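PDB 6IYT: type I modular polyketide synthase, which probably loads an ethylmalonyl extender unit from coenzyme A for chain elongation in salinomycin biosynthesis, through its acyltransferase domain. Local coordinates for residues Leu36-Ser48 with Pro428-Thr440. Sequence-based numbering, arbitrary orientation.
Sequences LFSGDPLVPWIVS and PRRVLTSFAEAWT
Phe37 lies across the first turn of helix 428-439 and gathers three of its side chains. Pro428 CB makes an off-centre CH-pi contact, 4.2 Å from the centroid of the Phe37 ring; Leu432 CD2 meets the ring edge at CE2, and Val431 CG1 approaches CZ. Leu36 CG sits over the centre of one ring face, while Leu36 CD2 runs on to the Phe435 ring edge, 3.5 Å from CE2.

The remaining contacts follow the chain into the strand. Leu42 CD2 packs on Pro428 CB at 3.8 Å, and Leu42 CD1 covers one face of the Arg429 guanidinium, whose charge is paired with Asp110. Leu432 CD1 fits between Leu42 CD2 and Pro44 CD, also touching Leu42 O. A chi1 of 72° sets Ile46 CG1 between backbone N and carbonyl carbon, and extended chi2 carries CD1 over the rim of one Trp439 face.

No hydrogen bond joins the segments. Strand 43-48 runs at 19° to the helix. A late acyltransferase helix thus packs on edge strand 43-49 of the three-stranded sheet, consistent with the linker subdomain of modular polyketide synthases; the Val47 side chain, on the strand's far side, packs on helix 52-67, while Thr433 and Ala436 reach strands 90-96 and 111-114.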
# COMPACT_ATOMS: atom_id res chain seq x y z
N LEU A 36 -18.18 -5.42 -2.26
CA LEU A 36 -16.98 -4.74 -2.70
C LEU A 36 -17.31 -3.46 -3.46
O LEU A 36 -16.71 -2.42 -3.20
CB LEU A 36 -16.08 -5.67 -3.55
CG LEU A 36 -14.82 -5.01 -4.15
CD1 LEU A 36 -13.93 -4.41 -3.07
CD2 LEU A 36 -14.01 -6.02 -4.96
N PHE A 37 -18.26 -3.53 -4.41
CA PHE A 37 -18.69 -2.36 -5.18
C PHE A 37 -20.21 -2.17 -5.12
O PHE A 37 -20.96 -3.16 -5.11
CB PHE A 37 -18.24 -2.49 -6.63
CG PHE A 37 -16.76 -2.61 -6.80
CD1 PHE A 37 -15.93 -1.60 -6.39
CD2 PHE A 37 -16.21 -3.72 -7.39
CE1 PHE A 37 -14.56 -1.68 -6.60
CE2 PHE A 37 -14.84 -3.82 -7.57
CZ PHE A 37 -14.02 -2.80 -7.16
N SER A 38 -20.64 -0.92 -5.13
CA SER A 38 -22.05 -0.58 -5.27
C SER A 38 -22.33 -0.00 -6.66
O SER A 38 -21.42 0.33 -7.41
CB SER A 38 -22.44 0.45 -4.23
OG SER A 38 -21.58 1.58 -4.34
N GLY A 39 -23.61 0.14 -6.98
CA GLY A 39 -24.02 0.74 -8.26
C GLY A 39 -23.63 -0.09 -9.48
O GLY A 39 -23.77 -1.32 -9.49
N ASP A 40 -23.05 0.59 -10.48
CA ASP A 40 -22.84 -0.00 -11.80
C ASP A 40 -21.41 0.27 -12.29
O ASP A 40 -21.20 0.93 -13.30
CB ASP A 40 -23.84 0.57 -12.80
CG ASP A 40 -25.23 0.03 -12.60
OD1 ASP A 40 -25.38 -1.21 -12.55
OD2 ASP A 40 -26.17 0.83 -12.45
N PRO A 41 -20.43 -0.24 -11.55
CA PRO A 41 -19.04 -0.10 -11.92
C PRO A 41 -18.71 -0.92 -13.19
O PRO A 41 -19.46 -1.82 -13.58
CB PRO A 41 -18.32 -0.69 -10.71
CG PRO A 41 -19.23 -1.78 -10.26
CD PRO A 41 -20.63 -1.29 -10.54
N LEU A 42 -17.54 -0.72 -13.72
CA LEU A 42 -17.06 -1.57 -14.74
C LEU A 42 -16.84 -2.99 -14.21
O LEU A 42 -16.78 -3.22 -12.99
CB LEU A 42 -15.80 -0.99 -15.41
CG LEU A 42 -14.46 -1.10 -14.72
CD1 LEU A 42 -13.37 -0.54 -15.62
CD2 LEU A 42 -14.48 -0.37 -13.41
N VAL A 43 -16.73 -3.92 -15.15
CA VAL A 43 -16.78 -5.36 -14.90
C VAL A 43 -15.41 -5.91 -15.37
O VAL A 43 -14.95 -5.51 -16.42
CB VAL A 43 -17.84 -5.98 -15.87
CG1 VAL A 43 -18.03 -7.44 -15.61
CG2 VAL A 43 -19.15 -5.19 -15.79
N PRO A 44 -14.88 -6.96 -14.69
CA PRO A 44 -13.77 -7.74 -15.25
C PRO A 44 -14.24 -9.00 -15.95
O PRO A 44 -15.10 -9.70 -15.46
CB PRO A 44 -12.96 -8.12 -14.02
CG PRO A 44 -14.00 -8.36 -12.98
CD PRO A 44 -15.11 -7.33 -13.27
N TRP A 45 -13.65 -9.29 -17.11
CA TRP A 45 -13.77 -10.57 -17.76
C TRP A 45 -12.40 -11.26 -17.66
O TRP A 45 -11.42 -10.78 -18.26
CB TRP A 45 -14.11 -10.39 -19.24
CG TRP A 45 -15.51 -10.10 -19.54
CD1 TRP A 45 -16.53 -9.88 -18.63
CD2 TRP A 45 -16.11 -10.08 -20.83
NE1 TRP A 45 -17.71 -9.64 -19.30
CE2 TRP A 45 -17.48 -9.76 -20.66
CE3 TRP A 45 -15.62 -10.28 -22.15
CZ2 TRP A 45 -18.36 -9.64 -21.74
CZ3 TRP A 45 -16.48 -10.17 -23.20
CH2 TRP A 45 -17.85 -9.86 -23.00
N ILE A 46 -12.31 -12.33 -16.87
CA ILE A 46 -11.04 -13.00 -16.67
C ILE A 46 -10.96 -14.21 -17.59
O ILE A 46 -11.97 -14.76 -17.95
CB ILE A 46 -10.79 -13.41 -15.21
CG1 ILE A 46 -11.67 -14.56 -14.80
CG2 ILE A 46 -11.02 -12.22 -14.28
CD1 ILE A 46 -11.36 -15.08 -13.43
N VAL A 47 -9.79 -14.38 -18.20
CA VAL A 47 -9.56 -15.48 -19.17
C VAL A 47 -8.24 -16.15 -18.86
O VAL A 47 -7.26 -15.47 -18.52
CB VAL A 47 -9.50 -14.91 -20.62
CG1 VAL A 47 -9.65 -16.00 -21.66
CG2 VAL A 47 -10.58 -13.87 -20.82
N SER A 48 -8.15 -17.48 -19.05
CA SER A 48 -6.89 -18.16 -18.84
C SER A 48 -6.79 -19.40 -19.69
O SER A 48 -7.81 -19.95 -20.16
CB SER A 48 -6.69 -18.52 -17.37
OG SER A 48 -7.62 -19.50 -16.94
N PRO A 428 -13.00 2.03 -9.03
CA PRO A 428 -13.07 0.61 -9.26
C PRO A 428 -12.11 0.14 -10.33
O PRO A 428 -11.55 -0.96 -10.21
CB PRO A 428 -14.51 0.41 -9.69
CG PRO A 428 -15.23 1.45 -8.95
CD PRO A 428 -14.33 2.63 -8.91
N ARG A 429 -11.87 0.94 -11.36
CA ARG A 429 -10.90 0.50 -12.36
C ARG A 429 -9.53 0.22 -11.71
O ARG A 429 -8.90 -0.81 -11.97
CB ARG A 429 -10.76 1.46 -13.52
CG ARG A 429 -9.58 1.06 -14.43
CD ARG A 429 -9.44 1.96 -15.62
NE ARG A 429 -10.45 1.68 -16.61
CZ ARG A 429 -10.35 0.70 -17.51
NH1 ARG A 429 -11.29 0.55 -18.40
NH2 ARG A 429 -9.24 -0.06 -17.56
N ARG A 430 -9.05 1.14 -10.89
CA ARG A 430 -7.77 0.95 -10.22
C ARG A 430 -7.74 -0.30 -9.33
O ARG A 430 -6.78 -1.07 -9.37
CB ARG A 430 -7.38 2.19 -9.40
CG ARG A 430 -6.04 2.07 -8.72
CD ARG A 430 -4.91 1.93 -9.69
NE ARG A 430 -4.44 0.55 -9.86
CZ ARG A 430 -3.44 0.18 -10.65
NH1 ARG A 430 -2.92 1.03 -11.52
NH2 ARG A 430 -3.03 -1.08 -10.64
N VAL A 431 -8.78 -0.51 -8.54
CA VAL A 431 -8.85 -1.71 -7.69
C VAL A 431 -8.80 -2.96 -8.57
O VAL A 431 -8.06 -3.90 -8.28
CB VAL A 431 -10.11 -1.71 -6.83
CG1 VAL A 431 -10.25 -3.02 -6.07
CG2 VAL A 431 -10.06 -0.53 -5.84
N LEU A 432 -9.71 -3.04 -9.53
CA LEU A 432 -9.75 -4.21 -10.41
C LEU A 432 -8.44 -4.43 -11.14
O LEU A 432 -8.05 -5.59 -11.41
CB LEU A 432 -10.89 -4.09 -11.41
CG LEU A 432 -12.32 -4.16 -10.85
CD1 LEU A 432 -13.33 -3.95 -11.97
CD2 LEU A 432 -12.57 -5.48 -10.14
N THR A 433 -7.79 -3.34 -11.54
CA THR A 433 -6.47 -3.41 -12.20
C THR A 433 -5.37 -3.98 -11.29
O THR A 433 -4.67 -4.90 -11.66
CB THR A 433 -6.05 -2.05 -12.80
OG1 THR A 433 -7.05 -1.61 -13.75
CG2 THR A 433 -4.73 -2.18 -13.52
N SER A 434 -5.37 -3.58 -10.03
CA SER A 434 -4.46 -4.15 -9.07
C SER A 434 -4.77 -5.61 -8.79
O SER A 434 -3.85 -6.46 -8.73
CB SER A 434 -4.46 -3.32 -7.79
OG SER A 434 -3.93 -2.03 -8.07
N PHE A 435 -6.05 -5.94 -8.66
CA PHE A 435 -6.45 -7.33 -8.52
C PHE A 435 -5.93 -8.17 -9.73
O PHE A 435 -5.45 -9.28 -9.56
CB PHE A 435 -7.97 -7.48 -8.48
CG PHE A 435 -8.64 -7.04 -7.20
CD1 PHE A 435 -7.93 -6.62 -6.08
CD2 PHE A 435 -10.03 -7.12 -7.11
CE1 PHE A 435 -8.60 -6.30 -4.90
CE2 PHE A 435 -10.70 -6.73 -5.98
CZ PHE A 435 -9.99 -6.32 -4.86
N ALA A 436 -6.14 -7.65 -10.94
CA ALA A 436 -5.72 -8.35 -12.17
C ALA A 436 -4.20 -8.50 -12.25
O ALA A 436 -3.70 -9.54 -12.67
CB ALA A 436 -6.24 -7.62 -13.39
N GLU A 437 -3.48 -7.45 -11.86
CA GLU A 437 -2.04 -7.50 -11.82
C GLU A 437 -1.52 -8.59 -10.86
O GLU A 437 -0.54 -9.28 -11.18
CB GLU A 437 -1.47 -6.13 -11.47
CG GLU A 437 -1.57 -5.14 -12.63
CD GLU A 437 -1.25 -3.70 -12.24
OE1 GLU A 437 -1.17 -3.39 -11.02
OE2 GLU A 437 -1.07 -2.89 -13.16
N ALA A 438 -2.18 -8.76 -9.73
CA ALA A 438 -1.84 -9.84 -8.79
C ALA A 438 -2.23 -11.22 -9.35
O ALA A 438 -1.43 -12.16 -9.36
CB ALA A 438 -2.51 -9.61 -7.46
N TRP A 439 -3.48 -11.34 -9.78
CA TRP A 439 -4.03 -12.64 -10.19
C TRP A 439 -3.32 -13.17 -11.44
O TRP A 439 -3.03 -14.37 -11.54
CB TRP A 439 -5.53 -12.52 -10.46
CG TRP A 439 -6.19 -13.81 -10.99
CD1 TRP A 439 -6.48 -14.96 -10.27
CD2 TRP A 439 -6.53 -14.10 -12.34
NE1 TRP A 439 -7.10 -15.89 -11.08
CE2 TRP A 439 -7.10 -15.39 -12.37
CE3 TRP A 439 -6.47 -13.37 -13.52
CZ2 TRP A 439 -7.58 -15.96 -13.54
CZ3 TRP A 439 -6.95 -13.94 -14.69
CH2 TRP A 439 -7.52 -15.21 -14.68
N THR A 440 -3.00 -12.28 -12.38
CA THR A 440 -2.35 -12.74 -13.60
C THR A 440 -0.96 -13.24 -13.31
O THR A 440 -0.41 -14.01 -14.11
CB THR A 440 -2.28 -11.68 -14.71
OG1 THR A 440 -1.58 -10.54 -14.23
CG2 THR A 440 -3.68 -11.31 -15.21